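Virulence sensor protein BvgS (Bordetella pertussis, PDB 6ZJ8) is a sensor histidine kinase of the virulence system whose PAS domain, the part crystallised here, probably takes part in passing signals toward the kinase. Local coordinates at residues E83-F87 against R103-L107; E97-R103 against V114-P120. All blocks are in the same frame, centred on the assembly; numbering follows the deposited sequence.

In the fold
From the N terminus, the chain first meets these contacts at the end of helix 79-87, continues through a loop into strand 99-107 and turns back along strand 110-122. Contact 1 closes the first loop, laying residues 83-87 of the helix against 103-107, the second half of the edge strand. Contact 2 pairs 97-103, the start of that strand with the two loop residues before it, with 114-120, closing the loop of the hairpin between 103 and 114. Their segments alternate along the sequence, so the loops cross, and Arg103 belongs to both. Gln116 of contact 2 reaches back to the helix end, its NE2 2.8 Å from Phe87 O, tying helix to hairpin on one face of the PAS sheet.

Contact 1 of 2, residues E83-F87 against R103-L107; sequences EMHEF and RDVTL
Val105 and Phe87 form the apolar centre of this contact. The CG1 methyl of Val105 sits over one face of the Phe87 ring, 3.7 Å from its centroid and displaced toward the rim, a CH-pi contact. With CG1 anti to the backbone N (chi1 174°), the methyl is carried to the ring and to the Glu86 carboxylate, where it lies 3.3 Å from OE2. Leu107 spreads its two methyls between neighbours: CD2 approaches Phe87 CE1 obliquely at 3.9 Å, while CD1 packs against the Glu83 carboxylate carbon CD at 3.4 Å, the side chains crossing at about a right angle. Helix 83-87 runs nearly antiparallel to strand 103-107, their axes 8.7 Å apart, in the PAS arrangement of helices packed on one face of an antiparallel sheet. Phe87 also meets the ring of Trp135 on strand 128-137 and, nearly perpendicular, that of Phe57 on helix 51-57.

The polar contacts are looser, and no hydrogen bond joins the segments. Arg103 places a face of its guanidinium over Glu86 O, with NH2 3.5 Å from that oxygen but poorly angled for bonding. Its NE instead donates to Asp104 O at 3.2 Å, nearly in the guanidinium plane, which steadies the bent side chain. Glu86 OE2 is 4.7 Å from Arg103 NH1, too far for a salt bridge, so attraction is probably modest; OE1 has a long, weak ion pair with Arg82.

Contact 2 of 2, residues E97-R103 against V114-P120; sequences EPRFEDR and VYQWTIP
Arg99 and Thr118, Glu101 and Gln116, and Arg103 and Val114 are the hydrogen-bonded pairs of this antiparallel ladder, and in each the partners satisfy one another's backbone N and O. The shortest link runs from Gln116 N to Glu101 O, at 2.7 Å; the straightest, Val114 N to Arg103 O, has an N-H...O angle of 174°. Each carbonyl of 114-120 in these pairs also takes a CA-H...O contact from the residue just before its N-H donor, as where Asp102 CA lies 3.2 Å from Val114 O. Tyr115, Trp117 and Ile119 turn their backbone groups to strand 128-137, bonding with Ile136, Gly134 and Ile132.

On the face carrying Arg99, Gln116 brings OE1 within 3.4 Å of Arg103 CG, the amide and guanidinium planes nearly perpendicular. Gln116 NE2 donates weak hydrogen bonds to Phe87 O and Glu86 O at the helix end. Arg99 bends at chi3 (64°), which directs NH2 into a salt bridge with Glu101 OE1 at 3.0 Å, while NH1 bonds weakly to Thr90 O. On the other face, Phe100 CD1 meets Tyr115 OH obliquely and packs on Trp117 CB at 3.7 Å; Asp102 OD2 is taken by His113 NE2. Just before the Arg99-Thr118 pair, Pro98 CB rests against Ile119 CD1. The ladder is part of the hairpin of 99-107, an outer strand, and 110-122, flanked beyond by 128-137, in the antiparallel PAS sheet.

Contact 1 of 2, residues E83-F87 against R103-L107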
loop_
_atom_site.group_PDB
_atom_site.type_symbol
_atom_site.label_atom_id
_atom_site.label_comp_id
_atom_site.label_asym_id
_atom_site.label_seq_id
_atom_site.Cartn_x
_atom_site.Cartn_y
_atom_site.Cartn_z
ATOM N N GLU A 83 -2.856 -10.386 6.528
ATOM C CA GLU A 83 -3.647 -9.566 5.615
ATOM C C GLU A 83 -2.763 -8.646 4.784
ATOM O O GLU A 83 -2.968 -8.503 3.573
ATOM C CB GLU A 83 -4.671 -8.759 6.409
ATOM C CG GLU A 83 -5.605 -9.617 7.250
ATOM C CD GLU A 83 -6.380 -8.806 8.264
ATOM O OE1 GLU A 83 -6.057 -7.611 8.440
ATOM O OE2 GLU A 83 -7.306 -9.364 8.891
ATOM N N MET A 84 -1.770 -8.014 5.412
ATOM C CA MET A 84 -0.897 -7.110 4.671
ATOM C C MET A 84 -0.097 -7.856 3.612
ATOM O O MET A 84 0.141 -7.331 2.518
ATOM C CB MET A 84 0.044 -6.388 5.629
ATOM C CG MET A 84 -0.665 -5.437 6.565
ATOM S SD MET A 84 0.471 -4.334 7.416
ATOM C CE MET A 84 -0.695 -3.367 8.360
ATOM N N HIS A 85 0.337 -9.081 3.922
ATOM C CA HIS A 85 1.145 -9.837 2.970
ATOM C C HIS A 85 0.427 -9.989 1.636
ATOM O O HIS A 85 1.059 -9.955 0.572
ATOM C CB HIS A 85 1.490 -11.209 3.548
ATOM C CG HIS A 85 2.486 -11.972 2.732
ATOM N ND1 HIS A 85 2.155 -13.107 2.024
ATOM C CD2 HIS A 85 3.804 -11.758 2.505
ATOM C CE1 HIS A 85 3.226 -13.561 1.399
ATOM N NE2 HIS A 85 4.240 -12.761 1.674
ATOM N N GLU A 86 -0.897 -10.150 1.669
ATOM C CA GLU A 86 -1.653 -10.332 0.434
ATOM C C GLU A 86 -1.595 -9.085 -0.443
ATOM O O GLU A 86 -1.461 -9.187 -1.669
ATOM C CB GLU A 86 -3.099 -10.703 0.767
ATOM C CG GLU A 86 -3.236 -12.077 1.417
ATOM C CD GLU A 86 -4.610 -12.321 2.016
ATOM O OE1 GLU A 86 -4.735 -13.234 2.861
ATOM O OE2 GLU A 86 -5.565 -11.603 1.649
ATOM N N PHE A 87 -1.684 -7.900 0.163
ATOM C CA PHE A 87 -1.675 -6.669 -0.618
ATOM C C PHE A 87 -0.284 -6.301 -1.114
ATOM O O PHE A 87 -0.158 -5.612 -2.132
ATOM C CB PHE A 87 -2.236 -5.514 0.212
ATOM C CG PHE A 87 -3.717 -5.587 0.424
ATOM C CD1 PHE A 87 -4.241 -6.269 1.506
ATOM C CD2 PHE A 87 -4.586 -4.970 -0.460
ATOM C CE1 PHE A 87 -5.607 -6.334 1.702
ATOM C CE2 PHE A 87 -5.950 -5.030 -0.268
ATOM C CZ PHE A 87 -6.463 -5.712 0.812
ATOM N N ARG A 103 -4.224 -8.857 -8.688
ATOM C CA ARG A 103 -4.793 -10.067 -8.115
ATOM C C ARG A 103 -6.028 -9.679 -7.316
ATOM O O ARG A 103 -6.298 -8.498 -7.083
ATOM C CB ARG A 103 -3.779 -10.804 -7.228
ATOM C CG ARG A 103 -3.247 -9.970 -6.057
ATOM C CD ARG A 103 -2.491 -10.811 -5.027
ATOM N NE ARG A 103 -3.388 -11.601 -4.185
ATOM C CZ ARG A 103 -2.993 -12.361 -3.166
ATOM N NH1 ARG A 103 -3.889 -13.037 -2.463
ATOM N NH2 ARG A 103 -1.707 -12.451 -2.846
ATOM N N ASP A 104 -6.779 -10.694 -6.906
ATOM C CA ASP A 104 -7.878 -10.512 -5.970
ATOM C C ASP A 104 -7.373 -10.755 -4.555
ATOM O O ASP A 104 -6.547 -11.641 -4.321
ATOM C CB ASP A 104 -9.031 -11.463 -6.285
ATOM C CG ASP A 104 -9.700 -11.151 -7.603
ATOM O OD1 ASP A 104 -9.684 -9.972 -8.016
ATOM O OD2 ASP A 104 -10.243 -12.089 -8.227
ATOM N N VAL A 105 -7.865 -9.956 -3.618
ATOM C CA VAL A 105 -7.518 -10.087 -2.210
ATOM C C VAL A 105 -8.802 -10.051 -1.399
ATOM O O VAL A 105 -9.700 -9.250 -1.678
ATOM C CB VAL A 105 -6.552 -8.978 -1.747
ATOM C CG1 VAL A 105 -6.342 -9.061 -0.242
ATOM C CG2 VAL A 105 -5.228 -9.097 -2.475
ATOM N N THR A 106 -8.883 -10.917 -0.395
ATOM C CA THR A 106 -10.067 -11.054 0.440
ATOM C C THR A 106 -9.756 -10.533 1.835
ATOM O O THR A 106 -8.774 -10.951 2.456
ATOM C CB THR A 106 -10.525 -12.512 0.501
ATOM O OG1 THR A 106 -10.780 -12.985 -0.829
ATOM C CG2 THR A 106 -11.791 -12.643 1.329
ATOM N N LEU A 107 -10.599 -9.627 2.323
ATOM C CA LEU A 107 -10.370 -8.959 3.597
ATOM C C LEU A 107 -11.705 -8.447 4.108
ATOM O O LEU A 107 -12.442 -7.791 3.366
ATOM C CB LEU A 107 -9.373 -7.802 3.439
ATOM C CG LEU A 107 -9.131 -6.934 4.674
ATOM C CD1 LEU A 107 -8.370 -7.708 5.732
ATOM C CD2 LEU A 107 -8.386 -5.664 4.289
#

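Contact 2 of 2, residues E97-R103 against V114-P120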
loop_
_atom_site.group_PDB
_atom_site.type_symbol
_atom_site.label_atom_id
_atom_site.label_comp_id
_atom_site.label_asym_id
_atom_site.label_seq_id
_atom_site.Cartn_x
_atom_site.Cartn_y
_atom_site.Cartn_z
ATOM N N GLU A 97 14.192 -2.808 -11.016
ATOM C CA GLU A 97 13.221 -2.353 -11.997
ATOM C C GLU A 97 11.829 -2.359 -11.388
ATOM O O GLU A 97 11.540 -3.169 -10.502
ATOM C CB GLU A 97 13.258 -3.254 -13.242
ATOM C CG GLU A 97 12.570 -2.677 -14.466
ATOM C CD GLU A 97 12.961 -3.388 -15.746
ATOM O OE1 GLU A 97 13.762 -4.346 -15.678
ATOM O OE2 GLU A 97 12.473 -2.987 -16.824
ATOM N N PRO A 98 10.948 -1.458 -11.827
ATOM C CA PRO A 98 9.580 -1.461 -11.298
ATOM C C PRO A 98 8.893 -2.804 -11.499
ATOM O O PRO A 98 9.188 -3.547 -12.437
ATOM C CB PRO A 98 8.887 -0.357 -12.105
ATOM C CG PRO A 98 9.985 0.577 -12.463
ATOM C CD PRO A 98 11.190 -0.294 -12.701
ATOM N N ARG A 99 7.963 -3.104 -10.596
ATOM C CA ARG A 99 7.151 -4.309 -10.662
ATOM C C ARG A 99 5.675 -3.936 -10.672
ATOM O O ARG A 99 5.261 -2.947 -10.059
ATOM C CB ARG A 99 7.425 -5.242 -9.479
ATOM C CG ARG A 99 8.696 -6.059 -9.594
ATOM C CD ARG A 99 8.813 -7.020 -8.423
ATOM N NE ARG A 99 7.736 -8.009 -8.422
ATOM C CZ ARG A 99 7.385 -8.737 -7.367
ATOM N NH1 ARG A 99 8.013 -8.586 -6.210
ATOM N NH2 ARG A 99 6.395 -9.613 -7.466
ATOM N N PHE A 100 4.880 -4.747 -11.369
ATOM C CA PHE A 100 3.442 -4.543 -11.455
ATOM C C PHE A 100 2.741 -5.893 -11.476
ATOM O O PHE A 100 3.110 -6.775 -12.256
ATOM C CB PHE A 100 3.068 -3.740 -12.705
ATOM C CG PHE A 100 3.693 -2.379 -12.758
ATOM C CD1 PHE A 100 3.087 -1.302 -12.134
ATOM C CD2 PHE A 100 4.886 -2.175 -13.430
ATOM C CE1 PHE A 100 3.660 -0.047 -12.181
ATOM C CE2 PHE A 100 5.464 -0.923 -13.482
ATOM C CZ PHE A 100 4.851 0.144 -12.856
ATOM N N GLU A 101 1.735 -6.042 -10.616
ATOM C CA GLU A 101 0.918 -7.244 -10.574
ATOM C C GLU A 101 -0.510 -6.852 -10.223
ATOM O O GLU A 101 -0.764 -5.770 -9.687
ATOM C CB GLU A 101 1.449 -8.265 -9.558
ATOM C CG GLU A 101 2.705 -8.989 -10.010
ATOM C CD GLU A 101 2.888 -10.326 -9.319
ATOM O OE1 GLU A 101 3.660 -10.392 -8.341
ATOM O OE2 GLU A 101 2.248 -11.310 -9.749
ATOM N N ASP A 102 -1.446 -7.740 -10.544
ATOM C CA ASP A 102 -2.838 -7.545 -10.170
ATOM C C ASP A 102 -3.428 -8.882 -9.752
ATOM O O ASP A 102 -3.155 -9.913 -10.372
ATOM C CB ASP A 102 -3.651 -6.922 -11.314
ATOM C CG ASP A 102 -4.092 -7.940 -12.348
ATOM O OD1 ASP A 102 -3.284 -8.820 -12.711
ATOM O OD2 ASP A 102 -5.251 -7.852 -12.803
ATOM N N ARG A 103 -4.224 -8.857 -8.688
ATOM C CA ARG A 103 -4.793 -10.067 -8.115
ATOM C C ARG A 103 -6.028 -9.679 -7.316
ATOM O O ARG A 103 -6.298 -8.498 -7.083
ATOM C CB ARG A 103 -3.779 -10.804 -7.228
ATOM C CG ARG A 103 -3.247 -9.970 -6.057
ATOM C CD ARG A 103 -2.491 -10.811 -5.027
ATOM N NE ARG A 103 -3.388 -11.601 -4.185
ATOM C CZ ARG A 103 -2.993 -12.361 -3.166
ATOM N NH1 ARG A 103 -3.889 -13.037 -2.463
ATOM N NH2 ARG A 103 -1.707 -12.451 -2.846
ATOM N N VAL A 114 -7.122 -5.763 -7.007
ATOM C CA VAL A 114 -6.174 -4.695 -6.715
ATOM C C VAL A 114 -5.049 -4.714 -7.738
ATOM O O VAL A 114 -4.638 -5.768 -8.232
ATOM C CB VAL A 114 -5.598 -4.810 -5.284
ATOM C CG1 VAL A 114 -6.705 -4.658 -4.257
ATOM C CG2 VAL A 114 -4.863 -6.135 -5.102
ATOM N N TYR A 115 -4.551 -3.521 -8.051
ATOM C CA TYR A 115 -3.409 -3.325 -8.936
ATOM C C TYR A 115 -2.223 -2.923 -8.066
ATOM O O TYR A 115 -2.211 -1.826 -7.497
ATOM C CB TYR A 115 -3.725 -2.263 -9.987
ATOM C CG TYR A 115 -2.670 -2.110 -11.056
ATOM C CD1 TYR A 115 -2.504 -3.081 -12.033
ATOM C CD2 TYR A 115 -1.851 -0.990 -11.099
ATOM C CE1 TYR A 115 -1.545 -2.949 -13.017
ATOM C CE2 TYR A 115 -0.886 -0.847 -12.082
ATOM C CZ TYR A 115 -0.738 -1.830 -13.039
ATOM O OH TYR A 115 0.218 -1.699 -14.021
ATOM N N GLN A 116 -1.233 -3.806 -7.966
ATOM C CA GLN A 116 -0.103 -3.642 -7.063
ATOM C C GLN A 116 1.138 -3.184 -7.822
ATOM O O GLN A 116 1.342 -3.541 -8.986
ATOM C CB GLN A 116 0.195 -4.958 -6.340
ATOM C CG GLN A 116 -0.999 -5.562 -5.621
ATOM C CD GLN A 116 -0.820 -7.040 -5.346
ATOM O OE1 GLN A 116 -0.605 -7.830 -6.265
ATOM N NE2 GLN A 116 -0.905 -7.423 -4.079
ATOM N N TRP A 117 1.978 -2.402 -7.146
ATOM C CA TRP A 117 3.158 -1.837 -7.788
ATOM C C TRP A 117 4.248 -1.582 -6.757
ATOM O O TRP A 117 3.971 -1.372 -5.573
ATOM C CB TRP A 117 2.811 -0.532 -8.513
ATOM C CG TRP A 117 2.255 0.514 -7.599
ATOM C CD1 TRP A 117 0.957 0.650 -7.206
ATOM C CD2 TRP A 117 2.981 1.570 -6.959
ATOM N NE1 TRP A 117 0.828 1.725 -6.361
ATOM C CE2 TRP A 117 2.058 2.307 -6.194
ATOM C CE3 TRP A 117 4.323 1.963 -6.959
ATOM C CZ2 TRP A 117 2.430 3.417 -5.438
ATOM C CZ3 TRP A 117 4.693 3.064 -6.206
ATOM C CH2 TRP A 117 3.750 3.780 -5.458
ATOM N N THR A 118 5.498 -1.604 -7.224
ATOM C CA THR A 118 6.640 -1.240 -6.398
ATOM C C THR A 118 7.705 -0.598 -7.275
ATOM O O THR A 118 7.910 -1.012 -8.419
ATOM C CB THR A 118 7.240 -2.449 -5.666
ATOM O OG1 THR A 118 7.683 -3.422 -6.619
ATOM C CG2 THR A 118 6.219 -3.080 -4.731
ATOM N N ILE A 119 8.381 0.415 -6.728
ATOM C CA ILE A 119 9.476 1.093 -7.399
ATOM C C ILE A 119 10.685 1.050 -6.464
ATOM O O ILE A 119 10.591 1.532 -5.330
ATOM C CB ILE A 119 9.143 2.549 -7.760
ATOM C CG1 ILE A 119 7.845 2.641 -8.568
ATOM C CG2 ILE A 119 10.292 3.174 -8.543
ATOM C CD1 ILE A 119 8.009 2.277 -10.018
ATOM N N PRO A 120 11.820 0.504 -6.874
ATOM C CA PRO A 120 13.012 0.570 -6.022
ATOM C C PRO A 120 13.747 1.893 -6.187
ATOM O O PRO A 120 13.627 2.590 -7.197
ATOM C CB PRO A 120 13.869 -0.607 -6.504
ATOM C CG PRO A 120 13.356 -0.963 -7.874
ATOM C CD PRO A 120 12.101 -0.173 -8.153
#